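Local coordinates for protein glycoside hydrolase family 81 (Clostridium thermocellum, PDB 6FOP) that probably hydrolyses beta-1,3-glucans such as laminarin as an endo-acting glucanase of the Clostridium thermocellum cellulosome, at residues 74-86 with 546-560. Residues are numbered along the deposited sequence; the frame is centred on the assembly and turned at random.
Sequences LGGSGIAYFGAHK and SYGHNYASMVWGGKY
A small antiparallel sheet joins the loop 74-79 and edge strand 80-82, folded back on itself by mutual backbone bonds of Gly75 and Phe82, to the GH81 C-terminal domain: strand 80-82 pairs with strand 559-561, which follows strand 554-556 after a turn at Gly557 and Gly558. Tyr81 and Tyr560 form the hydrogen-bonded pair, exchanging two N-H to C=O bonds, with Tyr81 N to Tyr560 O at 3.0 Å. Their side chains lie next to each other on one face. Tyr81 CB sits over the Tyr560 ring in a CH-pi contact, 4.0 Å from its centroid, while the two ring planes are inclined at 41°. The Tyr560 torsion (chi1 53°) sets CG between its backbone N and carbonyl carbon, which brings the ring face against Tyr81 CB; its hydroxyl bonds to Ser544. Its CE1 also covers the centre of one Tyr547 face, extending the aromatic cluster. Tyr547 OH in turn donates to Tyr551 O, holding the far end of that ring.

On the other face, Phe82 and Lys559 run alongside each other, Phe82 CD1 meeting Lys559 CB at 3.8 Å. The extended methylene chain of the lysine suits this place: its CD lies 3.9 Å from Phe82 CE1, while its CE rests over a face of Trp556.

Just before strand 80-82, the loop 76-78 is held by residues 546-548. Gly78 N donates to Ser546 O, and Gly548 N returns a bond to a lone pair of Gly78 O. Positive phi at Gly76 and Gly78 suits glycine. His549 brings CD2 edge-on toward Gly78 O, while its ND1 bonds to Glu605, a nickel ligand. At the opposite end, one water donates to both Gly83 O and Gly557 O. The small Ser546 side chain fits beside the Tyr81 ring, and its OG donates to Gly76 O, in the carbonyl plane, at 2.6 Å.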
ATOM      1  N   LEU A  74     -21.843  -9.420  -0.534  1.00 18.28           N
ATOM      2  CA  LEU A  74     -20.695 -10.266  -0.815  1.00 18.12           C
ATOM      3  C   LEU A  74     -21.126 -11.557  -1.494  1.00 18.84           C
ATOM      4  O   LEU A  74     -22.114 -12.184  -1.108  1.00 22.63           O
ATOM      5  CB  LEU A  74     -19.950 -10.570   0.481  1.00 18.73           C
ATOM      6  CG  LEU A  74     -19.458  -9.324   1.225  1.00 19.34           C
ATOM      7  CD1 LEU A  74     -18.802  -9.722   2.540  1.00 22.23           C
ATOM      8  CD2 LEU A  74     -18.510  -8.499   0.393  1.00 21.77           C
ATOM      9  N   GLY A  75     -20.366 -11.962  -2.499  1.00 18.97           N
ATOM     10  CA  GLY A  75     -20.609 -13.229  -3.144  1.00 20.41           C
ATOM     11  C   GLY A  75     -19.625 -13.559  -4.223  1.00 20.38           C
ATOM     12  O   GLY A  75     -18.725 -12.818  -4.512  1.00 20.11           O
ATOM     13  N   GLY A  76     -19.822 -14.718  -4.811  1.00 23.24           N
ATOM     14  CA  GLY A  76     -18.956 -15.221  -5.853  1.00 23.09           C
ATOM     15  C   GLY A  76     -18.338 -16.514  -5.388  1.00 23.67           C
ATOM     16  O   GLY A  76     -18.336 -16.845  -4.201  1.00 26.08           O
ATOM     17  N   SER A  77     -17.801 -17.248  -6.337  1.00 24.72           N
ATOM     18  CA  SER A  77     -17.111 -18.488  -6.038  1.00 26.14           C
ATOM     19  C   SER A  77     -16.013 -18.705  -7.060  1.00 25.58           C
ATOM     20  O   SER A  77     -16.107 -18.269  -8.211  1.00 28.37           O
ATOM     21  CB  SER A  77     -18.072 -19.664  -6.082  1.00 30.35           C
ATOM     22  OG  SER A  77     -18.601 -19.759  -7.375  1.00 36.59           O
ATOM     23  N   GLY A  78     -14.989 -19.425  -6.652  1.00 23.35           N
ATOM     24  CA  GLY A  78     -13.961 -19.838  -7.585  1.00 22.45           C
ATOM     25  C   GLY A  78     -12.833 -18.840  -7.654  1.00 20.30           C
ATOM     26  O   GLY A  78     -12.119 -18.649  -6.680  1.00 20.39           O
ATOM     27  N   ILE A  79     -12.682 -18.201  -8.814  1.00 19.24           N
ATOM     28  CA  ILE A  79     -11.499 -17.409  -9.106  1.00 19.23           C
ATOM     29  C   ILE A  79     -11.526 -16.026  -8.478  1.00 18.25           C
ATOM     30  O   ILE A  79     -10.486 -15.378  -8.392  1.00 17.30           O
ATOM     31  CB  ILE A  79     -11.279 -17.290 -10.641  1.00 21.80           C
ATOM     32  CG1 ILE A  79      -9.782 -17.050 -10.958  1.00 24.18           C
ATOM     33  CG2 ILE A  79     -12.184 -16.242 -11.265  1.00 23.81           C
ATOM     34  CD1 ILE A  79      -9.379 -17.247 -12.398  1.00 29.65           C
ATOM     35  N   ALA A  80     -12.696 -15.561  -8.054  1.00 17.43           N
ATOM     36  CA  ALA A  80     -12.833 -14.206  -7.521  1.00 17.00           C
ATOM     37  C   ALA A  80     -13.954 -14.161  -6.497  1.00 18.71           C
ATOM     38  O   ALA A  80     -14.920 -14.928  -6.563  1.00 21.22           O
ATOM     39  CB  ALA A  80     -13.132 -13.237  -8.639  1.00 18.41           C
ATOM     40  N   TYR A  81     -13.823 -13.242  -5.553  1.00 17.85           N
ATOM     41  CA  TYR A  81     -14.882 -12.969  -4.598  1.00 17.48           C
ATOM     42  C   TYR A  81     -15.161 -11.491  -4.643  1.00 16.77           C
ATOM     43  O   TYR A  81     -14.241 -10.695  -4.679  1.00 16.73           O
ATOM     44  CB  TYR A  81     -14.466 -13.414  -3.211  1.00 18.14           C
ATOM     45  CG  TYR A  81     -15.635 -13.538  -2.244  1.00 19.72           C
ATOM     46  CD1 TYR A  81     -16.612 -14.506  -2.429  1.00 20.66           C
ATOM     47  CD2 TYR A  81     -15.783 -12.676  -1.171  1.00 20.03           C
ATOM     48  CE1 TYR A  81     -17.679 -14.627  -1.561  1.00 21.97           C
ATOM     49  CE2 TYR A  81     -16.836 -12.804  -0.282  1.00 21.05           C
ATOM     50  CZ  TYR A  81     -17.799 -13.772  -0.495  1.00 21.92           C
ATOM     51  OH  TYR A  81     -18.867 -13.902   0.378  1.00 24.96           O
ATOM     52  N   PHE A  82     -16.453 -11.141  -4.648  1.00 17.00           N
ATOM     53  CA  PHE A  82     -16.922  -9.793  -4.971  1.00 17.74           C
ATOM     54  C   PHE A  82     -17.607  -9.077  -3.820  1.00 17.86           C
ATOM     55  O   PHE A  82     -18.375  -9.680  -3.063  1.00 18.38           O
ATOM     56  CB  PHE A  82     -17.894  -9.858  -6.143  1.00 19.14           C
ATOM     57  CG  PHE A  82     -17.323 -10.487  -7.388  1.00 21.32           C
ATOM     58  CD1 PHE A  82     -16.574  -9.754  -8.292  1.00 23.23           C
ATOM     59  CD2 PHE A  82     -17.603 -11.813  -7.686  1.00 22.94           C
ATOM     60  CE1 PHE A  82     -16.068 -10.347  -9.449  1.00 24.96           C
ATOM     61  CE2 PHE A  82     -17.102 -12.406  -8.827  1.00 26.31           C
ATOM     62  CZ  PHE A  82     -16.336 -11.669  -9.710  1.00 25.97           C
ATOM     63  N   GLY A  83     -17.284  -7.794  -3.685  1.00 16.86           N
ATOM     64  CA  GLY A  83     -18.021  -6.849  -2.842  1.00 16.21           C
ATOM     65  C   GLY A  83     -18.271  -5.591  -3.637  1.00 16.22           C
ATOM     66  O   GLY A  83     -17.760  -4.507  -3.304  1.00 16.01           O
ATOM     67  N   ALA A  84     -19.050  -5.727  -4.694  1.00 16.91           N
ATOM     68  CA  ALA A  84     -19.267  -4.626  -5.635  1.00 18.07           C
ATOM     69  C   ALA A  84     -20.121  -3.530  -5.030  1.00 17.28           C
ATOM     70  O   ALA A  84     -21.076  -3.788  -4.270  1.00 18.54           O
ATOM     71  CB  ALA A  84     -19.962  -5.120  -6.893  1.00 20.79           C
ATOM     72  N   HIS A  85     -19.809  -2.305  -5.395  1.00 16.30           N
ATOM     73  CA  HIS A  85     -20.686  -1.186  -5.049  1.00 16.39           C
ATOM     74  C   HIS A  85     -22.066  -1.396  -5.684  1.00 17.66           C
ATOM     75  O   HIS A  85     -22.164  -1.743  -6.864  1.00 18.26           O
ATOM     76  CB  HIS A  85     -20.104   0.141  -5.527  1.00 16.01           C
ATOM     77  CG  HIS A  85     -21.086   1.269  -5.452  1.00 16.17           C
ATOM     78  ND1 HIS A  85     -21.484   1.845  -4.263  1.00 17.35           N
ATOM     79  CD2 HIS A  85     -21.810   1.866  -6.432  1.00 16.27           C
ATOM     80  CE1 HIS A  85     -22.421   2.746  -4.516  1.00 17.25           C
ATOM     81  NE2 HIS A  85     -22.608   2.803  -5.824  1.00 17.07           N
ATOM     82  N   LYS A  86     -23.109  -1.168  -4.893  1.00 18.09           N
ATOM     83  CA  LYS A  86     -24.480  -1.061  -5.391  1.00 19.54           C
ATOM     84  C   LYS A  86     -25.153   0.121  -4.701  1.00 19.73           C
ATOM     85  O   LYS A  86     -24.788   0.518  -3.603  1.00 20.33           O
ATOM     86  CB  LYS A  86     -25.271  -2.373  -5.174  1.00 21.76           C
ATOM     87  CG  LYS A  86     -25.278  -2.842  -3.733  1.00 26.28           C
ATOM     88  CD  LYS A  86     -26.485  -3.617  -3.316  1.00 28.32           C
ATOM     89  CE  LYS A  86     -26.244  -4.302  -2.009  1.00 23.69           C
ATOM     90  NZ  LYS A  86     -26.643  -3.537  -0.825  1.00 20.68           N
ATOM     91  N   SER A 546     -16.154 -19.883  -0.288  1.00 22.40           N
ATOM     92  CA  SER A 546     -16.474 -20.078  -1.689  1.00 24.17           C
ATOM     93  C   SER A 546     -15.342 -19.664  -2.624  1.00 22.53           C
ATOM     94  O   SER A 546     -15.385 -20.001  -3.788  1.00 23.83           O
ATOM     95  CB  SER A 546     -17.739 -19.334  -2.075  1.00 26.71           C
ATOM     96  OG  SER A 546     -17.555 -17.951  -1.979  1.00 28.56           O
ATOM     97  N   TYR A 547     -14.359 -18.904  -2.126  1.00 20.10           N
ATOM     98  CA  TYR A 547     -13.194 -18.543  -2.919  1.00 19.12           C
ATOM     99  C   TYR A 547     -12.313 -19.787  -2.995  1.00 19.59           C
ATOM    100  O   TYR A 547     -12.035 -20.436  -1.988  1.00 22.12           O
ATOM    101  CB  TYR A 547     -12.482 -17.341  -2.290  1.00 18.16           C
ATOM    102  CG  TYR A 547     -11.232 -16.902  -3.014  1.00 16.14           C
ATOM    103  CD1 TYR A 547     -11.306 -16.372  -4.275  1.00 16.93           C
ATOM    104  CD2 TYR A 547      -9.983 -17.004  -2.420  1.00 16.64           C
ATOM    105  CE1 TYR A 547     -10.180 -15.943  -4.946  1.00 16.32           C
ATOM    106  CE2 TYR A 547      -8.836 -16.595  -3.084  1.00 15.16           C
ATOM    107  CZ  TYR A 547      -8.938 -16.063  -4.336  1.00 14.37           C
ATOM    108  OH  TYR A 547      -7.843 -15.672  -5.038  1.00 15.45           O
ATOM    109  N   GLY A 548     -11.887 -20.124  -4.199  1.00 18.55           N
ATOM    110  CA  GLY A 548     -11.257 -21.418  -4.455  1.00 19.17           C
ATOM    111  C   GLY A 548      -9.744 -21.524  -4.315  1.00 18.98           C
ATOM    112  O   GLY A 548      -9.140 -22.425  -4.895  1.00 20.93           O
ATOM    113  N   HIS A 549      -9.128 -20.636  -3.557  1.00 17.25           N
ATOM    114  CA  HIS A 549      -7.672 -20.544  -3.475  1.00 17.44           C
ATOM    115  C   HIS A 549      -7.264 -20.112  -2.076  1.00 17.23           C
ATOM    116  O   HIS A 549      -8.049 -19.463  -1.371  1.00 17.76           O
ATOM    117  CB  HIS A 549      -7.154 -19.536  -4.526  1.00 17.02           C
ATOM    118  CG  HIS A 549      -7.690 -19.769  -5.903  1.00 18.07           C
ATOM    119  ND1 HIS A 549      -7.084 -20.634  -6.790  1.00 18.63           N
ATOM    120  CD2 HIS A 549      -8.827 -19.350  -6.506  1.00 18.77           C
ATOM    121  CE1 HIS A 549      -7.799 -20.702  -7.896  1.00 20.56           C
ATOM    122  NE2 HIS A 549      -8.866 -19.934  -7.750  1.00 20.29           N
ATOM    123  N   ASN A 550      -5.998 -20.362  -1.736  1.00 16.87           N
ATOM    124  CA  ASN A 550      -5.363 -19.926  -0.500  1.00 16.81           C
ATOM    125  C   ASN A 550      -4.545 -18.630  -0.641  1.00 15.56           C
ATOM    126  O   ASN A 550      -3.827 -18.243   0.271  1.00 16.14           O
ATOM    127  CB  ASN A 550      -4.525 -21.053   0.118  1.00 17.21           C
ATOM    128  CG  ASN A 550      -3.280 -21.408  -0.696  1.00 18.80           C
ATOM    129  OD1 ASN A 550      -2.769 -20.629  -1.506  1.00 18.43           O
ATOM    130  ND2 ASN A 550      -2.833 -22.653  -0.526  1.00 20.17           N
ATOM    131  N   TYR A 551      -4.713 -17.973  -1.784  1.00 14.90           N
ATOM    132  CA  TYR A 551      -3.900 -16.855  -2.226  1.00 14.57           C
ATOM    133  C   TYR A 551      -4.755 -16.016  -3.158  1.00 14.03           C
ATOM    134  O   TYR A 551      -5.480 -16.578  -3.971  1.00 14.60           O
ATOM    135  CB  TYR A 551      -2.690 -17.403  -2.985  1.00 14.42           C
ATOM    136  CG  TYR A 551      -1.957 -16.409  -3.876  1.00 13.75           C
ATOM    137  CD1 TYR A 551      -1.353 -15.259  -3.327  1.00 14.60           C
ATOM    138  CD2 TYR A 551      -1.875 -16.599  -5.240  1.00 14.40           C
ATOM    139  CE1 TYR A 551      -0.683 -14.358  -4.128  1.00 14.12           C
ATOM    140  CE2 TYR A 551      -1.210 -15.704  -6.045  1.00 13.75           C
ATOM    141  CZ  TYR A 551      -0.591 -14.587  -5.481  1.00 13.87           C
ATOM    142  OH  TYR A 551       0.104 -13.726  -6.276  1.00 13.66           O
ATOM    143  N   ALA A 552      -4.663 -14.696  -3.008  1.00 13.83           N
ATOM    144  CA  ALA A 552      -5.219 -13.750  -3.975  1.00 14.09           C
ATOM    145  C   ALA A 552      -4.059 -12.997  -4.606  1.00 13.96           C
ATOM    146  O   ALA A 552      -3.241 -12.406  -3.896  1.00 14.55           O
ATOM    147  CB  ALA A 552      -6.178 -12.762  -3.311  1.00 15.07           C
ATOM    148  N   SER A 553      -4.007 -12.994  -5.933  1.00 13.26           N
ATOM    149  CA  SER A 553      -2.959 -12.265  -6.659  1.00 13.30           C
ATOM    150  C   SER A 553      -3.260 -10.789  -6.875  1.00 13.51           C
ATOM    151  O   SER A 553      -2.320 -10.005  -7.024  1.00 15.11           O
ATOM    152  CB  SER A 553      -2.658 -12.964  -7.986  1.00 15.17           C
ATOM    153  OG  SER A 553      -3.833 -13.231  -8.706  1.00 14.92           O
ATOM    154  N   MET A 554      -4.547 -10.424  -6.924  1.00 13.09           N
ATOM    155  CA  MET A 554      -4.962  -9.026  -7.045  1.00 14.03           C
ATOM    156  C   MET A 554      -6.028  -8.677  -6.031  1.00 14.07           C
ATOM    157  O   MET A 554      -7.014  -9.392  -5.891  1.00 15.42           O
ATOM    158  CB  MET A 554      -5.440  -8.694  -8.459  1.00 16.74           C
ATOM    159  CG  MET A 554      -4.360  -8.789  -9.478  1.00 17.91           C
ATOM    160  SD  MET A 554      -4.669  -8.159 -11.125  1.00 23.66           S
ATOM    161  CE  MET A 554      -5.121  -6.522 -10.743  1.00 20.56           C
ATOM    162  N   VAL A 555      -5.791  -7.561  -5.354  1.00 13.89           N
ATOM    163  CA  VAL A 555      -6.720  -7.001  -4.386  1.00 14.38           C
ATOM    164  C   VAL A 555      -7.241  -5.673  -4.912  1.00 14.21           C
ATOM    165  O   VAL A 555      -6.451  -4.783  -5.257  1.00 14.13           O
ATOM    166  CB  VAL A 555      -6.013  -6.796  -3.012  1.00 15.19           C
ATOM    167  CG1 VAL A 555      -6.918  -6.059  -2.007  1.00 16.33           C
ATOM    168  CG2 VAL A 555      -5.526  -8.141  -2.484  1.00 15.57           C
ATOM    169  N   TRP A 556      -8.572  -5.584  -4.996  1.00 13.49           N
ATOM    170  CA  TRP A 556      -9.272  -4.395  -5.435  1.00 14.37           C
ATOM    171  C   TRP A 556     -10.126  -3.839  -4.306  1.00 13.91           C
ATOM    172  O   TRP A 556     -10.356  -4.492  -3.283  1.00 13.84           O
ATOM    173  CB  TRP A 556     -10.202  -4.708  -6.617  1.00 14.25           C
ATOM    174  CG  TRP A 556      -9.528  -5.164  -7.877  1.00 13.55           C
ATOM    175  CD1 TRP A 556      -8.980  -6.399  -8.140  1.00 15.15           C
ATOM    176  CD2 TRP A 556      -9.405  -4.412  -9.070  1.00 14.02           C
ATOM    177  NE1 TRP A 556      -8.499  -6.421  -9.416  1.00 16.04           N
ATOM    178  CE2 TRP A 556      -8.732  -5.220 -10.011  1.00 15.35           C
ATOM    179  CE3 TRP A 556      -9.756  -3.109  -9.421  1.00 15.41           C
ATOM    180  CZ2 TRP A 556      -8.413  -4.766 -11.284  1.00 17.24           C
ATOM    181  CZ3 TRP A 556      -9.433  -2.649 -10.685  1.00 16.16           C
ATOM    182  CH2 TRP A 556      -8.776  -3.481 -11.612  1.00 16.78           C
ATOM    183  N   GLY A 557     -10.622  -2.620  -4.488  1.00 14.05           N
ATOM    184  CA  GLY A 557     -11.661  -2.115  -3.590  1.00 14.27           C
ATOM    185  C   GLY A 557     -12.905  -2.989  -3.521  1.00 13.30           C
ATOM    186  O   GLY A 557     -13.484  -3.189  -2.432  1.00 14.77           O
ATOM    187  N   GLY A 558     -13.295  -3.516  -4.676  1.00 14.65           N
ATOM    188  CA  GLY A 558     -14.579  -4.221  -4.844  1.00 13.56           C
ATOM    189  C   GLY A 558     -14.489  -5.702  -5.137  1.00 14.05           C
ATOM    190  O   GLY A 558     -15.532  -6.321  -5.285  1.00 16.49           O
ATOM    191  N   LYS A 559     -13.291  -6.299  -5.163  1.00 14.57           N
ATOM    192  CA  LYS A 559     -13.142  -7.755  -5.322  1.00 14.60           C
ATOM    193  C   LYS A 559     -11.730  -8.143  -4.938  1.00 15.19           C
ATOM    194  O   LYS A 559     -10.858  -7.293  -4.788  1.00 14.94           O
ATOM    195  CB  LYS A 559     -13.436  -8.207  -6.747  1.00 16.39           C
ATOM    196  CG  LYS A 559     -12.402  -7.807  -7.790  1.00 17.23           C
ATOM    197  CD  LYS A 559     -12.728  -8.430  -9.125  1.00 19.53           C
ATOM    198  CE  LYS A 559     -11.721  -8.043 -10.193  1.00 23.41           C
ATOM    199  NZ  LYS A 559     -12.105  -8.633 -11.507  1.00 26.95           N
ATOM    200  N   TYR A 560     -11.503  -9.442  -4.814  1.00 14.63           N
ATOM    201  CA  TYR A 560     -10.138  -9.969  -4.866  1.00 14.64           C
ATOM    202  C   TYR A 560     -10.190 -11.197  -5.717  1.00 15.23           C
ATOM    203  O   TYR A 560     -11.234 -11.823  -5.859  1.00 15.87           O
ATOM    204  CB  TYR A 560      -9.535 -10.256  -3.493  1.00 14.76           C
ATOM    205  CG  TYR A 560     -10.340 -11.123  -2.570  1.00 14.78           C
ATOM    206  CD1 TYR A 560     -10.237 -12.513  -2.628  1.00 15.30           C
ATOM    207  CD2 TYR A 560     -11.228 -10.552  -1.653  1.00 15.92           C
ATOM    208  CE1 TYR A 560     -11.000 -13.314  -1.776  1.00 16.74           C
ATOM    209  CE2 TYR A 560     -11.965 -11.328  -0.781  1.00 15.91           C
ATOM    210  CZ  TYR A 560     -11.878 -12.705  -0.846  1.00 15.10           C
ATOM    211  OH  TYR A 560     -12.631 -13.477   0.030  1.00 18.33           O
TER
HETATM  212  O   HOH W   1     -16.041  -3.926  -1.197  1.00 17.10           O